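Local coordinates for DNA topoisomerase 2-associated protein PAT1 (Saccharomyces cerevisiae, PDB 5LMG) that activates mRNA decapping and represses translation, its C-terminal domain directly binding the Dcp2 decapping enzyme and the Xrn1 5'-3' exonuclease, at residues A[251-256]-A[278-283]; A[295-300]-A[350-355]. The protein carries 2 engineered substitutions. One frame throughout, in Å; residues are numbered along the deposited sequence.

Contact 1: residues A[251-256]-A[278-283]; sequences QLIFPP and WAFLAS. Engineered in segment 278-283: Ala279 (natural residue Gln). With EDO (1,2-ethanediol), chain H.
The Phe254 ring turns its edge onto one face of the Trp278 indole, an edge-to-face (T-shaped) pair within the mainly helical C-terminal domain of Pat1, whose family belongs to the TPR clan. The centroids of the Phe254 ring and the six-membered ring of Trp278 lie 5.3 Å apart with planes at 66°, and Phe254 CZ sits 3.7 Å above the indole plane, offset toward its rim. At another part of the phenyl edge, near the ring plane, lies Gln251 O, which also accepts the backbone N-H of Phe254, the hydrogen bond that closes the 3-10 turn begun at Gln251. Leu281 CD1 meets Phe254 CZ at 3.8 Å, the two side chains crossing at about a right angle. A serine in place of Phe254 would probably leave the indole face without its aromatic partner and open a gap beside Leu281. Val300 and Glu303 of helix 290-322 also touch Phe254, while a 1,2-ethanediol molecule lies near its CB. Beside the aromatic pair, Ile253 reaches helix 275-286 with its terminal methyl: CG1 stands between the backbone N and carbonyl carbon (chi1 75°), and CD1 ends 3.7 Å from Phe280 CD2 and 3.7 Å from Leu281 CD2.

Contact 2: residues A[295-300]-A[350-355]; sequences IIIDEV and NLFLNV
Segments 295-300 and 350-355 are helical and run roughly antiparallel, their N-to-C directions 146° apart, with a closest axis approach of 12.3 Å that large side chains must bridge. Phe352 does most of the bridging. Its CG is anti to the backbone N (chi1 168°), which sends the ring out from helix 329-355 toward three residues on a single face of helix 290-322. Ile296 offers its CG2 branch, 3.8 Å from Phe352 CZ and equally near CE1, the two side chains meeting at a slant. One turn further along, Val300 and Phe352 extend toward each other from opposite directions, with Val300 CG2 3.9 Å from Phe352 CE2. Both methyls lie on the same side of the ring plane, Ile296 CG2 toward CE1 and Val300 CG2 toward CE2, while Ile297 CD1 lies on the other side. Ile297 adds a looser touch, its CD1 lying 4.2 Å from Phe352 CE2. That same methyl extends to Leu353, where CD1 of Ile297 and CD2 of Leu353 are 4.4 Å apart. No hydrogen bond joins the two segments; apolar side chains make the whole contact, and every residue that touches is buried. Ile297 also packs on an apolar side chain of the bound Dcp2 peptide, which puts the border of this core beside the peptide-binding surface. Around the pair, helix 275-286 meets Ile296 through Leu284 and Phe352 through Leu281, helix 234-246 covers Ile296 with Tyr239 and Phe243, and strand 358-361 lies against Leu353 through Leu358 and Tyr360.

Contacts 1 and 2 have centres about 10 Å apart and form one continuous apolar core in which helices 275-286, 290-322 and 329-355 meet. Phe352 joins them: its CD2 lies 3.6 Å from Trp278 CZ3, and its CD1 is 3.5 Å from Leu281 O. A second junction brings Val355 CG1 to 3.5 Å from Ala282 O. Along the chain the contacts follow in series, contact 1 closing before contact 2 opens, with helix 290-322 the next helix after 275-286. Their settings differ: segment 295-300 borders the Dcp2 peptide, touching it through Ile297 and Asp298, whereas the ethanediol near contact 1 probably came from the crystallisation liquor.

Contact 1: residues A[251-256]-A[278-283]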
# COMPACT_ATOMS: atom_id res chain seq x y z
N GLN A 251 -5.42 14.89 0.16
CA GLN A 251 -5.47 14.97 -1.31
C GLN A 251 -4.13 14.54 -1.99
O GLN A 251 -4.15 14.01 -3.10
CB GLN A 251 -5.93 16.38 -1.76
CG GLN A 251 -5.50 16.85 -3.16
CD GLN A 251 -6.23 16.16 -4.29
OE1 GLN A 251 -7.46 16.21 -4.40
NE2 GLN A 251 -5.47 15.56 -5.21
N LEU A 252 -2.99 14.70 -1.27
CA LEU A 252 -1.65 14.35 -1.78
C LEU A 252 -1.44 12.84 -2.04
O LEU A 252 -0.45 12.46 -2.65
CB LEU A 252 -0.54 14.92 -0.88
CG LEU A 252 -0.53 16.45 -0.64
CD1 LEU A 252 0.64 16.84 0.25
CD2 LEU A 252 -0.47 17.24 -1.97
N ILE A 253 -2.38 12.00 -1.60
CA ILE A 253 -2.34 10.56 -1.85
C ILE A 253 -2.66 10.26 -3.34
O ILE A 253 -2.30 9.20 -3.83
CB ILE A 253 -3.21 9.75 -0.85
CG1 ILE A 253 -4.72 9.88 -1.15
CG2 ILE A 253 -2.87 10.09 0.62
CD1 ILE A 253 -5.64 9.05 -0.25
N PHE A 254 -3.33 11.21 -4.04
CA PHE A 254 -3.68 11.09 -5.47
C PHE A 254 -2.52 11.71 -6.28
O PHE A 254 -2.29 12.92 -6.16
CB PHE A 254 -5.02 11.80 -5.78
CG PHE A 254 -6.24 11.14 -5.19
CD1 PHE A 254 -6.64 11.42 -3.88
CD2 PHE A 254 -6.99 10.23 -5.93
CE1 PHE A 254 -7.77 10.81 -3.33
CE2 PHE A 254 -8.13 9.63 -5.38
CZ PHE A 254 -8.52 9.93 -4.09
N PRO A 255 -1.74 10.90 -7.05
CA PRO A 255 -0.58 11.46 -7.79
C PRO A 255 -0.96 12.43 -8.91
O PRO A 255 -2.09 12.35 -9.41
CB PRO A 255 0.13 10.22 -8.35
CG PRO A 255 -0.42 9.06 -7.58
CD PRO A 255 -1.84 9.45 -7.27
N PRO A 256 -0.05 13.34 -9.33
CA PRO A 256 -0.37 14.25 -10.44
C PRO A 256 -0.60 13.48 -11.74
O PRO A 256 -0.15 12.34 -11.90
CB PRO A 256 0.87 15.15 -10.56
CG PRO A 256 1.69 14.89 -9.35
CD PRO A 256 1.34 13.54 -8.87
N TRP A 278 -8.52 4.32 -2.93
CA TRP A 278 -9.87 4.23 -2.36
C TRP A 278 -9.93 3.18 -1.24
O TRP A 278 -10.72 3.36 -0.32
CB TRP A 278 -10.94 3.99 -3.44
CG TRP A 278 -11.00 5.10 -4.45
CD1 TRP A 278 -10.50 5.08 -5.72
CD2 TRP A 278 -11.50 6.44 -4.24
NE1 TRP A 278 -10.67 6.31 -6.32
CE2 TRP A 278 -11.26 7.17 -5.42
CE3 TRP A 278 -12.11 7.09 -3.15
CZ2 TRP A 278 -11.65 8.51 -5.57
CZ3 TRP A 278 -12.47 8.43 -3.28
CH2 TRP A 278 -12.24 9.12 -4.47
N ALA A 279 -9.08 2.13 -1.30
CA ALA A 279 -8.99 1.09 -0.25
C ALA A 279 -8.39 1.71 1.01
O ALA A 279 -8.89 1.48 2.11
CB ALA A 279 -8.16 -0.09 -0.73
N PHE A 280 -7.35 2.56 0.86
CA PHE A 280 -6.77 3.29 1.97
C PHE A 280 -7.81 4.23 2.61
O PHE A 280 -7.95 4.22 3.84
CB PHE A 280 -5.53 4.11 1.54
CG PHE A 280 -5.09 5.13 2.57
CD1 PHE A 280 -4.37 4.74 3.70
CD2 PHE A 280 -5.44 6.47 2.44
CE1 PHE A 280 -3.98 5.68 4.66
CE2 PHE A 280 -5.08 7.41 3.41
CZ PHE A 280 -4.33 7.01 4.52
N LEU A 281 -8.54 5.02 1.78
CA LEU A 281 -9.55 5.98 2.25
C LEU A 281 -10.69 5.28 2.97
O LEU A 281 -11.21 5.83 3.93
CB LEU A 281 -10.09 6.85 1.10
CG LEU A 281 -9.15 7.91 0.52
CD1 LEU A 281 -9.72 8.50 -0.77
CD2 LEU A 281 -8.89 9.05 1.53
N ALA A 282 -11.07 4.06 2.51
CA ALA A 282 -12.12 3.24 3.11
C ALA A 282 -11.67 2.78 4.51
O ALA A 282 -12.45 2.91 5.45
CB ALA A 282 -12.43 2.04 2.23
N SER A 283 -10.41 2.33 4.65
CA SER A 283 -9.90 1.89 5.96
C SER A 283 -9.73 3.07 6.93
O SER A 283 -10.04 2.92 8.12
CB SER A 283 -8.62 1.07 5.83
OG SER A 283 -7.53 1.89 5.45
C1 EDO H . -6.53 11.93 -10.37
O1 EDO H . -7.44 11.10 -9.66
C2 EDO H . -5.28 12.17 -9.49
O2 EDO H . -4.50 10.98 -9.35

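Contact 2: residues A[295-300]-A[350-355]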
# COMPACT_ATOMS: atom_id res chain seq x y z
N ILE A 295 -13.91 15.56 7.61
CA ILE A 295 -12.64 16.08 7.11
C ILE A 295 -12.20 15.27 5.88
O ILE A 295 -11.83 15.88 4.88
CB ILE A 295 -11.55 16.12 8.22
CG1 ILE A 295 -11.88 17.16 9.32
CG2 ILE A 295 -10.14 16.36 7.61
CD1 ILE A 295 -11.27 16.89 10.65
N ILE A 296 -12.22 13.90 5.95
CA ILE A 296 -11.82 13.02 4.83
C ILE A 296 -12.61 13.34 3.55
O ILE A 296 -11.98 13.61 2.52
CB ILE A 296 -11.83 11.50 5.17
CG1 ILE A 296 -10.88 11.17 6.36
CG2 ILE A 296 -11.47 10.64 3.91
CD1 ILE A 296 -11.24 9.86 7.17
N ILE A 297 -13.98 13.34 3.63
CA ILE A 297 -14.92 13.66 2.54
C ILE A 297 -14.61 15.04 1.96
O ILE A 297 -14.56 15.19 0.74
CB ILE A 297 -16.42 13.56 3.01
CG1 ILE A 297 -16.96 12.12 2.96
CG2 ILE A 297 -17.36 14.49 2.19
CD1 ILE A 297 -17.47 11.64 1.53
N ASP A 298 -14.41 16.05 2.85
CA ASP A 298 -14.11 17.40 2.41
C ASP A 298 -12.80 17.45 1.59
O ASP A 298 -12.75 18.07 0.53
CB ASP A 298 -14.04 18.36 3.62
CG ASP A 298 -13.76 19.78 3.19
OD1 ASP A 298 -14.57 20.33 2.43
OD2 ASP A 298 -12.67 20.28 3.51
N GLU A 299 -11.75 16.78 2.09
CA GLU A 299 -10.42 16.80 1.48
C GLU A 299 -10.35 16.08 0.13
O GLU A 299 -9.55 16.48 -0.71
CB GLU A 299 -9.34 16.29 2.46
CG GLU A 299 -9.00 17.32 3.53
CD GLU A 299 -7.71 17.11 4.32
OE1 GLU A 299 -6.67 16.81 3.70
OE2 GLU A 299 -7.74 17.33 5.55
N VAL A 300 -11.21 15.07 -0.09
CA VAL A 300 -11.21 14.28 -1.33
C VAL A 300 -12.44 14.52 -2.20
O VAL A 300 -12.60 13.83 -3.19
CB VAL A 300 -10.96 12.76 -1.07
CG1 VAL A 300 -9.67 12.53 -0.28
CG2 VAL A 300 -12.16 12.08 -0.41
N ASN A 350 -17.43 3.02 -4.30
CA ASN A 350 -18.39 2.49 -3.32
C ASN A 350 -17.72 1.78 -2.14
O ASN A 350 -18.30 1.76 -1.06
CB ASN A 350 -19.46 1.62 -3.98
CG ASN A 350 -20.55 2.46 -4.57
OD1 ASN A 350 -21.06 3.39 -3.94
ND2 ASN A 350 -20.93 2.17 -5.80
N LEU A 351 -16.49 1.25 -2.31
CA LEU A 351 -15.72 0.66 -1.21
C LEU A 351 -15.54 1.73 -0.11
O LEU A 351 -15.77 1.45 1.07
CB LEU A 351 -14.34 0.15 -1.72
CG LEU A 351 -13.33 -0.40 -0.68
CD1 LEU A 351 -13.91 -1.59 0.11
CD2 LEU A 351 -12.04 -0.83 -1.35
N PHE A 352 -15.20 2.96 -0.53
CA PHE A 352 -15.00 4.11 0.36
C PHE A 352 -16.32 4.65 0.89
O PHE A 352 -16.45 4.80 2.09
CB PHE A 352 -14.18 5.20 -0.35
CG PHE A 352 -14.13 6.55 0.33
CD1 PHE A 352 -13.65 6.68 1.64
CD2 PHE A 352 -14.50 7.71 -0.34
CE1 PHE A 352 -13.57 7.93 2.26
CE2 PHE A 352 -14.43 8.96 0.29
CZ PHE A 352 -13.96 9.06 1.58
N LEU A 353 -17.29 4.94 -0.01
CA LEU A 353 -18.58 5.54 0.34
C LEU A 353 -19.44 4.70 1.29
O LEU A 353 -19.96 5.26 2.26
CB LEU A 353 -19.40 5.92 -0.91
CG LEU A 353 -18.87 7.05 -1.80
CD1 LEU A 353 -19.76 7.21 -3.04
CD2 LEU A 353 -18.79 8.38 -1.03
N ASN A 354 -19.59 3.37 1.01
CA ASN A 354 -20.40 2.44 1.82
C ASN A 354 -20.01 2.40 3.28
O ASN A 354 -20.88 2.31 4.14
CB ASN A 354 -20.42 1.03 1.24
CG ASN A 354 -21.02 0.91 -0.16
OD1 ASN A 354 -21.66 1.81 -0.72
ND2 ASN A 354 -20.81 -0.24 -0.74
N VAL A 355 -18.71 2.50 3.55
CA VAL A 355 -18.10 2.53 4.89
C VAL A 355 -18.70 3.69 5.74
O VAL A 355 -18.90 3.54 6.95
CB VAL A 355 -16.56 2.58 4.70
CG1 VAL A 355 -15.86 3.44 5.73
CG2 VAL A 355 -15.96 1.17 4.64